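Local coordinates for protein carbonic anhydrase (Neosartorya fumigata, PDB 6LAC) that probably catalyses the reversible hydration of carbon dioxide to hydrogencarbonate as a zinc-dependent enzyme of the beta class, at residues A[145-150]-A[161-166]; A[19-24]-A[83-88]; A[96-101]-A[128-133]. The protein carries 1 engineered substitution. One frame throughout, in Å; residues are numbered along the deposited sequence.

Interaction 1: residues A[145-150]-A[161-166]; sequences SLRQSA and LNIWGM
Ile163 carries the strand's side of this contact, facing Leu146 and Arg147 on the last turn of helix 127-148. Two positions earlier, Leu161 turns its side chain to the interior, where it packs on Leu76 of helix 66-77 and on Ala152 and Ala155 of helix 150-157. Asn162 points away, in keeping with strand alternation.

Ile163 comes next and points at the helix. Its CG1 stands opposite the carbonyl carbon (chi1 -53°), and with the next torsion extended the branch sends CD1 out as a probe. That methyl lies 3.9 Å from CG of Leu146, the two side chains crossing at about a right angle. It also rests against Arg147, at 3.8 Å from CG and, equally, 3.8 Å from the backbone N of Arg147. A long, branched hydrocarbon suits a place where a strand must span the distance to a helix.

Arg147 runs past Ile163 in the reverse direction, extended from CG to NE, so that its aliphatic part covers the isoleucine while its charged end stays at the exposed side of the contact. There NH2 gives a bent hydrogen bond to O of Ile163 at 2.9 Å (137° at the hydrogen), the oxygen lying 24° out of the guanidinium plane. Trp164 points away again; its backbone bonds, to Ile84 and Ile86, go to the neighbouring strand.

Near the C-terminal end of the helix, O of Leu146 accepts from OG of Ser149 at 2.8 Å and also from N of Ser149. The same OG caps helix 150-157 through N of Ala152. The contact thus lays the end of helix 127-148 on strand 162-169, with helix 66-77 against Leu146, helix 150-157 beside Arg147 through Leu156, and strand 83-89 along the strand's edge.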
loop_
_atom_site.group_PDB
_atom_site.type_symbol
_atom_site.label_atom_id
_atom_site.label_comp_id
_atom_site.label_asym_id
_atom_site.label_seq_id
_atom_site.Cartn_x
_atom_site.Cartn_y
_atom_site.Cartn_z
ATOM N N SER A 145 11.495 6.095 -14.181
ATOM C CA SER A 145 10.238 6.782 -14.508
ATOM C C SER A 145 9.915 7.774 -13.400
ATOM O O SER A 145 9.549 8.938 -13.706
ATOM C CB SER A 145 9.104 5.811 -14.703
ATOM O OG SER A 145 7.908 6.519 -14.902
ATOM N N LEU A 146 10.062 7.383 -12.132
ATOM C CA LEU A 146 9.702 8.264 -11.022
ATOM C C LEU A 146 10.674 9.457 -10.987
ATOM O O LEU A 146 10.235 10.573 -10.694
ATOM C CB LEU A 146 9.665 7.486 -9.711
ATOM C CG LEU A 146 8.994 8.244 -8.586
ATOM C CD1 LEU A 146 7.565 8.633 -8.941
ATOM C CD2 LEU A 146 9.059 7.396 -7.322
ATOM N N ARG A 147 11.936 9.282 -11.305
ATOM C CA ARG A 147 12.884 10.436 -11.333
ATOM C C ARG A 147 12.475 11.436 -12.426
ATOM O O ARG A 147 12.801 12.647 -12.317
ATOM C CB ARG A 147 14.295 9.951 -11.608
ATOM C CG ARG A 147 14.926 9.142 -10.503
ATOM C CD ARG A 147 16.415 8.923 -10.742
ATOM N NE ARG A 147 17.035 8.145 -9.717
ATOM C CZ ARG A 147 17.695 7.022 -9.872
ATOM N NH1 ARG A 147 17.960 6.593 -11.106
ATOM N NH2 ARG A 147 18.178 6.379 -8.860
ATOM N N GLN A 148 11.806 11.007 -13.473
ATOM C CA GLN A 148 11.485 11.909 -14.615
ATOM C C GLN A 148 10.194 12.661 -14.315
ATOM O O GLN A 148 9.838 13.670 -14.995
ATOM C CB GLN A 148 11.515 11.053 -15.877
ATOM C CG GLN A 148 12.936 10.578 -16.134
ATOM C CD GLN A 148 13.027 10.153 -17.572
ATOM O OE1 GLN A 148 12.721 9.013 -17.909
ATOM N NE2 GLN A 148 13.358 11.112 -18.426
ATOM N N SER A 149 9.465 12.268 -13.292
ATOM C CA SER A 149 8.287 13.048 -12.880
ATOM C C SER A 149 8.682 14.495 -12.567
ATOM O O SER A 149 9.793 14.731 -12.034
ATOM C CB SER A 149 7.583 12.391 -11.721
ATOM O OG SER A 149 8.323 12.542 -10.514
ATOM N N ALA A 150 7.821 15.463 -12.843
ATOM C CA ALA A 150 8.150 16.892 -12.656
ATOM C C ALA A 150 8.506 17.146 -11.193
ATOM O O ALA A 150 9.486 17.856 -10.909
ATOM C CB ALA A 150 7.022 17.780 -13.111
ATOM N N LEU A 161 16.325 14.978 -2.918
ATOM C CA LEU A 161 15.601 13.692 -3.065
ATOM C C LEU A 161 16.544 12.686 -3.643
ATOM O O LEU A 161 17.321 13.013 -4.578
ATOM C CB LEU A 161 14.439 13.891 -4.001
ATOM C CG LEU A 161 13.579 12.646 -4.256
ATOM C CD1 LEU A 161 12.928 12.121 -2.994
ATOM C CD2 LEU A 161 12.532 12.937 -5.299
ATOM N N ASN A 162 16.516 11.467 -3.131
ATOM C CA ASN A 162 17.112 10.296 -3.773
ATOM C C ASN A 162 16.040 9.217 -3.917
ATOM O O ASN A 162 15.281 9.050 -2.955
ATOM C CB ASN A 162 18.307 9.785 -2.978
ATOM C CG ASN A 162 19.559 10.650 -3.140
ATOM O OD1 ASN A 162 20.027 10.839 -4.241
ATOM N ND2 ASN A 162 20.039 11.138 -2.042
ATOM N N ILE A 163 16.085 8.538 -5.039
ATOM C CA ILE A 163 15.172 7.387 -5.306
ATOM C C ILE A 163 16.040 6.161 -5.463
ATOM O O ILE A 163 17.028 6.207 -6.243
ATOM C CB ILE A 163 14.284 7.640 -6.515
ATOM C CG1 ILE A 163 13.532 8.968 -6.385
ATOM C CG2 ILE A 163 13.308 6.469 -6.696
ATOM C CD1 ILE A 163 12.580 9.292 -7.517
ATOM N N TRP A 164 15.725 5.084 -4.767
ATOM C CA TRP A 164 16.561 3.880 -4.661
ATOM C C TRP A 164 15.728 2.710 -5.178
ATOM O O TRP A 164 14.493 2.680 -4.938
ATOM C CB TRP A 164 16.998 3.644 -3.236
ATOM C CG TRP A 164 17.641 4.838 -2.594
ATOM C CD1 TRP A 164 17.045 5.709 -1.756
ATOM C CD2 TRP A 164 19.002 5.282 -2.790
ATOM N NE1 TRP A 164 17.948 6.651 -1.346
ATOM C CE2 TRP A 164 19.130 6.446 -2.003
ATOM C CE3 TRP A 164 20.070 4.865 -3.602
ATOM C CZ2 TRP A 164 20.340 7.162 -1.933
ATOM C CZ3 TRP A 164 21.257 5.580 -3.525
ATOM C CH2 TRP A 164 21.372 6.704 -2.709
ATOM N N GLY A 165 16.315 1.736 -5.823
ATOM C CA GLY A 165 15.653 0.473 -6.167
ATOM C C GLY A 165 16.220 -0.660 -5.377
ATOM O O GLY A 165 17.462 -0.759 -5.209
ATOM N N MET A 166 15.359 -1.557 -4.930
ATOM C CA MET A 166 15.862 -2.815 -4.372
ATOM C C MET A 166 14.903 -3.932 -4.700
ATOM O O MET A 166 13.778 -3.692 -5.153
ATOM C CB MET A 166 16.082 -2.712 -2.893
ATOM C CG MET A 166 14.860 -2.441 -2.172
ATOM S SD MET A 166 14.998 -2.720 -0.380
ATOM C CE MET A 166 15.019 -4.510 -0.247
#

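Interaction 2: residues A[19-24]-A[83-88]; sequences VPWRRQ and NIVICG
Val85 presses one methyl onto the indole of Trp21, and this is the tight part of the contact. CG2 stands over the face of the five-membered ring, 3.6 Å from its centroid and 22° off the normal, a CH-pi contact. The closest ring atom is CD2 of Trp21, at 3.4 Å from CG2, and CG of Trp21 follows at 3.5 Å. The valine places this methyl opposite its carbonyl carbon, with CG1 anti to the backbone N (chi1 179°); a compact beta-branched residue suits a strand whose face is covered by a flat ring. On the opposite face of the indole lie CB of Val19 and CD of Pro20, both toward the rim, so the ring is sandwiched between its own turn and the strand. Its NE1 is satisfied too, by a hydrogen bond to O of Ser45.

Toward Asn83 the fit is looser and more polar. CB of Asn83 touches CB of Trp21 at 3.9 Å, and OD1 of Asn83 is 3.8 Å from CA of Trp21. No hydrogen bond joins the two segments. The amide instead looks outside them, OD1 accepting from NE1 of Trp164, so asparagine serves this partly exposed margin by ending the apolar surface with an acceptor. On the loop side Arg23 and Gln24 are exposed, while Arg22 points away and forms a salt bridge with Glu51.

The loop linking strands 11-13 and 29-34 in sequence makes a type I turn from Val19 to Arg22, which sets Trp21 on the sheet. Beneath it, strand 83-89 is flanked by strands 29-34 and 162-169; Ile84 and Ile86 project from its other face onto helix 127-148, so the tryptophan and that helix cover opposite sides.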
loop_
_atom_site.group_PDB
_atom_site.type_symbol
_atom_site.label_atom_id
_atom_site.label_comp_id
_atom_site.label_asym_id
_atom_site.label_seq_id
_atom_site.Cartn_x
_atom_site.Cartn_y
_atom_site.Cartn_z
ATOM N N VAL A 19 22.157 1.198 5.025
ATOM C CA VAL A 19 21.316 1.369 3.813
ATOM C C VAL A 19 21.393 2.838 3.413
ATOM O O VAL A 19 21.437 3.700 4.281
ATOM C CB VAL A 19 19.888 0.827 4.019
ATOM C CG1 VAL A 19 19.898 -0.668 4.351
ATOM C CG2 VAL A 19 19.127 1.583 5.077
ATOM N N PRO A 20 21.398 3.103 2.099
ATOM C CA PRO A 20 21.617 4.468 1.603
ATOM C C PRO A 20 20.456 5.435 1.886
ATOM O O PRO A 20 20.651 6.622 1.894
ATOM C CB PRO A 20 21.828 4.310 0.098
ATOM C CG PRO A 20 21.425 2.895 -0.264
ATOM C CD PRO A 20 21.401 2.103 1.024
ATOM N N TRP A 21 19.267 4.901 2.207
ATOM C CA TRP A 21 18.088 5.706 2.605
ATOM C C TRP A 21 17.967 5.885 4.112
ATOM O O TRP A 21 16.925 6.408 4.601
ATOM C CB TRP A 21 16.818 5.071 2.047
ATOM C CG TRP A 21 16.715 3.596 2.305
ATOM C CD1 TRP A 21 16.173 3.010 3.405
ATOM C CD2 TRP A 21 17.109 2.534 1.431
ATOM N NE1 TRP A 21 16.210 1.653 3.273
ATOM C CE2 TRP A 21 16.749 1.335 2.072
ATOM C CE3 TRP A 21 17.710 2.471 0.178
ATOM C CZ2 TRP A 21 16.971 0.086 1.509
ATOM C CZ3 TRP A 21 17.925 1.240 -0.404
ATOM C CH2 TRP A 21 17.576 0.063 0.278
ATOM N N ARG A 22 18.961 5.491 4.908
ATOM C CA ARG A 22 18.941 5.780 6.359
ATOM C C ARG A 22 20.345 6.208 6.815
ATOM O O ARG A 22 20.889 5.547 7.714
ATOM C CB ARG A 22 18.426 4.607 7.194
ATOM C CG ARG A 22 17.885 5.008 8.555
ATOM C CD ARG A 22 17.839 3.956 9.623
ATOM N NE ARG A 22 17.116 4.449 10.776
ATOM C CZ ARG A 22 17.428 4.215 12.059
ATOM N NH1 ARG A 22 18.483 3.486 12.382
ATOM N NH2 ARG A 22 16.714 4.766 13.022
ATOM N N ARG A 23 20.868 7.292 6.258
ATOM C CA ARG A 23 22.181 7.831 6.729
ATOM C C ARG A 23 21.985 8.498 8.096
ATOM O O ARG A 23 22.991 8.621 8.834
ATOM C CB ARG A 23 22.811 8.748 5.677
ATOM C CG ARG A 23 23.054 8.094 4.323
ATOM C CD ARG A 23 23.901 6.838 4.339
ATOM N NE ARG A 23 24.353 6.475 2.999
ATOM C CZ ARG A 23 24.990 5.351 2.689
ATOM N NH1 ARG A 23 25.279 4.465 3.629
ATOM N NH2 ARG A 23 25.335 5.114 1.433
ATOM N N GLN A 24 20.777 8.937 8.469
ATOM C CA GLN A 24 20.519 9.389 9.865
ATOM C C GLN A 24 19.194 8.829 10.361
ATOM O O GLN A 24 18.307 8.528 9.558
ATOM C CB GLN A 24 20.543 10.912 9.955
ATOM C CG GLN A 24 19.356 11.595 9.293
ATOM C CD GLN A 24 19.624 13.059 9.023
ATOM O OE1 GLN A 24 20.063 13.434 7.940
ATOM N NE2 GLN A 24 19.364 13.903 10.011
ATOM N N ASN A 83 13.960 10.589 0.759
ATOM C CA ASN A 83 14.349 9.274 0.221
ATOM C C ASN A 83 13.079 8.491 -0.133
ATOM O O ASN A 83 12.165 8.413 0.699
ATOM C CB ASN A 83 15.191 8.462 1.191
ATOM C CG ASN A 83 16.599 9.029 1.376
ATOM O OD1 ASN A 83 17.439 8.808 0.511
ATOM N ND2 ASN A 83 16.764 9.787 2.461
ATOM N N ILE A 84 13.129 7.882 -1.291
ATOM C CA ILE A 84 12.052 6.995 -1.809
ATOM C C ILE A 84 12.721 5.667 -2.123
ATOM O O ILE A 84 13.774 5.706 -2.795
ATOM C CB ILE A 84 11.386 7.567 -3.050
ATOM C CG1 ILE A 84 10.728 8.904 -2.727
ATOM C CG2 ILE A 84 10.361 6.554 -3.609
ATOM C CD1 ILE A 84 10.166 9.664 -3.914
ATOM N N VAL A 85 12.179 4.552 -1.678
ATOM C CA VAL A 85 12.666 3.225 -2.083
ATOM C C VAL A 85 11.576 2.581 -2.907
ATOM O O VAL A 85 10.424 2.511 -2.387
ATOM C CB VAL A 85 13.032 2.392 -0.853
ATOM C CG1 VAL A 85 13.500 1.011 -1.316
ATOM C CG2 VAL A 85 14.108 3.045 -0.026
ATOM N N ILE A 86 11.867 2.074 -4.082
ATOM C CA ILE A 86 10.961 1.165 -4.820
ATOM C C ILE A 86 11.479 -0.240 -4.610
ATOM O O ILE A 86 12.617 -0.534 -5.004
ATOM C CB ILE A 86 10.844 1.536 -6.292
ATOM C CG1 ILE A 86 10.396 2.992 -6.400
ATOM C CG2 ILE A 86 9.913 0.566 -7.029
ATOM C CD1 ILE A 86 10.150 3.478 -7.792
ATOM N N CYS A 87 10.717 -1.040 -3.896
ATOM C CA CYS A 87 11.109 -2.407 -3.546
ATOM C C CYS A 87 10.278 -3.395 -4.342
ATOM O O CYS A 87 9.048 -3.472 -4.127
ATOM C CB CYS A 87 10.907 -2.654 -2.089
ATOM S SG CYS A 87 11.626 -4.227 -1.538
ATOM N N GLY A 88 10.866 -4.159 -5.241
ATOM C CA GLY A 88 10.231 -5.328 -5.846
ATOM C C GLY A 88 10.516 -6.561 -5.058
ATOM O O GLY A 88 11.198 -6.506 -4.022
#

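Interaction 3: residues A[96-101]-A[128-133]; sequences SGEVNA and TERDRA
Asp131 reaches from helix 127-148 to the backbone of the loop at Gly97. N of Gly97 donates to OD1 of Asp131 at 2.8 Å, and the bond is almost straight at 175°. It arrives on the syn side of the carboxylate, though 32° out of its plane. CG of Asp131 sits anti to the carbonyl carbon (chi1 -77°), which swings the short acid off the helix flank toward the loop. Ser96 lies against the same group, its CA 3.5 Å from OD1 of Asp131, while its hydroxyl is engaged elsewhere, with O of His93. Both backbone polar atoms of Gly97 are satisfied, for its O accepts from NH1 of Arg115; its positive phi is a conformation that favours glycine.

Arg130 is the second link, and a weaker one. OE2 of Glu98 stands 3.7 Å from NH1 of Arg130, a long salt bridge between planes set steeply to each other. The guanidinium is held mainly by carbonyls just before the helix: NH2 donates to O of Leu125, and NE more weakly to O of Leu122 in helix 119-123. Arginine suits the place because it can serve these acceptors and still offer positive charge to Glu98.

A helix carboxylate taking a loop amide is a simple side-chain-to-backbone tether. Here it ties down the chain just past Cys92, which with Cys34, Asp36 and His89 binds the zinc ion, the four-ligand arrangement known from closed, type II beta-carbonic anhydrases.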
loop_
_atom_site.group_PDB
_atom_site.type_symbol
_atom_site.label_atom_id
_atom_site.label_comp_id
_atom_site.label_asym_id
_atom_site.label_seq_id
_atom_site.Cartn_x
_atom_site.Cartn_y
_atom_site.Cartn_z
ATOM N N SER A 96 5.365 -10.879 -13.678
ATOM C CA SER A 96 5.677 -12.301 -13.950
ATOM C C SER A 96 5.029 -12.695 -15.262
ATOM O O SER A 96 4.087 -12.041 -15.711
ATOM C CB SER A 96 5.279 -13.256 -12.852
ATOM O OG SER A 96 3.968 -13.766 -13.013
ATOM N N GLY A 97 5.561 -13.768 -15.832
ATOM C CA GLY A 97 4.986 -14.433 -17.012
ATOM C C GLY A 97 4.905 -13.511 -18.200
ATOM O O GLY A 97 5.729 -12.548 -18.310
ATOM N N GLU A 98 3.924 -13.778 -19.070
ATOM C CA GLU A 98 3.798 -13.159 -20.419
ATOM C C GLU A 98 2.455 -12.433 -20.548
ATOM O O GLU A 98 2.357 -11.619 -21.467
ATOM C CB GLU A 98 3.978 -14.224 -21.506
ATOM C CG GLU A 98 5.372 -14.820 -21.553
ATOM C CD GLU A 98 6.457 -13.842 -21.979
ATOM O OE1 GLU A 98 6.116 -12.768 -22.549
ATOM O OE2 GLU A 98 7.640 -14.149 -21.739
ATOM N N VAL A 99 1.487 -12.698 -19.658
ATOM C CA VAL A 99 0.104 -12.123 -19.672
ATOM C C VAL A 99 -0.520 -12.278 -18.278
ATOM O O VAL A 99 -0.107 -13.219 -17.582
ATOM C CB VAL A 99 -0.804 -12.811 -20.714
ATOM C CG1 VAL A 99 -1.811 -11.838 -21.308
ATOM C CG2 VAL A 99 -0.035 -13.529 -21.816
ATOM N N ASN A 100 -1.468 -11.395 -17.908
ATOM C CA ASN A 100 -2.510 -11.618 -16.855
ATOM C C ASN A 100 -3.756 -10.762 -17.145
ATOM O O ASN A 100 -3.661 -9.517 -17.013
ATOM C CB ASN A 100 -2.009 -11.332 -15.433
ATOM C CG ASN A 100 -3.023 -11.725 -14.373
ATOM O OD1 ASN A 100 -4.194 -11.363 -14.458
ATOM N ND2 ASN A 100 -2.599 -12.493 -13.382
ATOM N N ALA A 101 -4.893 -11.402 -17.462
ATOM C CA ALA A 101 -6.130 -10.768 -17.995
ATOM C C ALA A 101 -6.783 -9.837 -16.962
ATOM O O ALA A 101 -7.390 -8.828 -17.375
ATOM C CB ALA A 101 -7.107 -11.829 -18.445
ATOM N N THR A 128 11.437 -19.476 -14.001
ATOM C CA THR A 128 11.548 -18.734 -12.730
ATOM C C THR A 128 12.670 -17.704 -12.860
ATOM O O THR A 128 12.526 -16.638 -12.247
ATOM C CB THR A 128 11.753 -19.627 -11.508
ATOM O OG1 THR A 128 12.981 -20.344 -11.630
ATOM C CG2 THR A 128 10.608 -20.591 -11.302
ATOM N N GLU A 129 13.770 -17.997 -13.556
ATOM C CA GLU A 129 14.864 -16.996 -13.712
ATOM C C GLU A 129 14.374 -15.827 -14.563
ATOM O O GLU A 129 14.756 -14.696 -14.307
ATOM C CB GLU A 129 16.119 -17.627 -14.333
ATOM C CG GLU A 129 16.922 -18.484 -13.364
ATOM C CD GLU A 129 17.455 -17.764 -12.139
ATOM O OE1 GLU A 129 17.086 -18.160 -11.032
ATOM O OE2 GLU A 129 18.232 -16.783 -12.296
ATOM N N ARG A 130 13.580 -16.056 -15.590
ATOM C CA ARG A 130 13.003 -14.988 -16.396
ATOM C C ARG A 130 12.112 -14.068 -15.519
ATOM O O ARG A 130 12.146 -12.858 -15.673
ATOM C CB ARG A 130 12.226 -15.589 -17.566
ATOM C CG ARG A 130 11.693 -14.545 -18.521
ATOM C CD ARG A 130 10.950 -15.206 -19.664
ATOM N NE ARG A 130 11.845 -16.072 -20.441
ATOM C CZ ARG A 130 11.439 -16.860 -21.434
ATOM N NH1 ARG A 130 10.158 -16.906 -21.744
ATOM N NH2 ARG A 130 12.307 -17.615 -22.084
ATOM N N ASP A 131 11.270 -14.655 -14.701
ATOM C CA ASP A 131 10.347 -13.890 -13.820
ATOM C C ASP A 131 11.200 -13.074 -12.865
ATOM O O ASP A 131 10.840 -11.864 -12.643
ATOM C CB ASP A 131 9.466 -14.815 -13.016
ATOM C CG ASP A 131 8.345 -15.387 -13.849
ATOM O OD1 ASP A 131 7.967 -14.816 -14.878
ATOM O OD2 ASP A 131 7.760 -16.368 -13.339
ATOM N N ARG A 132 12.315 -13.560 -12.385
ATOM C CA ARG A 132 13.187 -12.793 -11.476
ATOM C C ARG A 132 13.756 -11.593 -12.224
ATOM O O ARG A 132 13.825 -10.508 -11.662
ATOM C CB ARG A 132 14.306 -13.690 -10.959
ATOM C CG ARG A 132 13.823 -14.728 -9.963
ATOM C CD ARG A 132 14.911 -15.658 -9.533
ATOM N NE ARG A 132 15.747 -15.102 -8.521
ATOM C CZ ARG A 132 15.525 -15.190 -7.199
ATOM N NH1 ARG A 132 14.442 -15.766 -6.694
ATOM N NH2 ARG A 132 16.401 -14.675 -6.395
ATOM N N ALA A 133 14.192 -11.775 -13.454
ATOM C CA ALA A 133 14.670 -10.643 -14.275
ATOM C C ALA A 133 13.560 -9.627 -14.475
ATOM O O ALA A 133 13.822 -8.431 -14.420
ATOM C CB ALA A 133 15.218 -11.184 -15.577
#

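In the fold
Interactions 1 and 2 belong to the central sheet, on adjacent strands of it, and the ring of Trp164 meets that of Trp21. Both rest chiefly on apolar side chains, with polar groups kept to the margins; interaction 1 is buried, interaction 2 partly so. Interaction 3 lies at the surface, on the other side of the chain's centre, and relies instead on a carboxylate bonded to a backbone N-H, and a long salt bridge. Helix 127-148 connects it to interaction 1: its early turns hold the loop following the zinc ligands, while its final turn lies on the sheet, the two contact centres being about 24 Å apart.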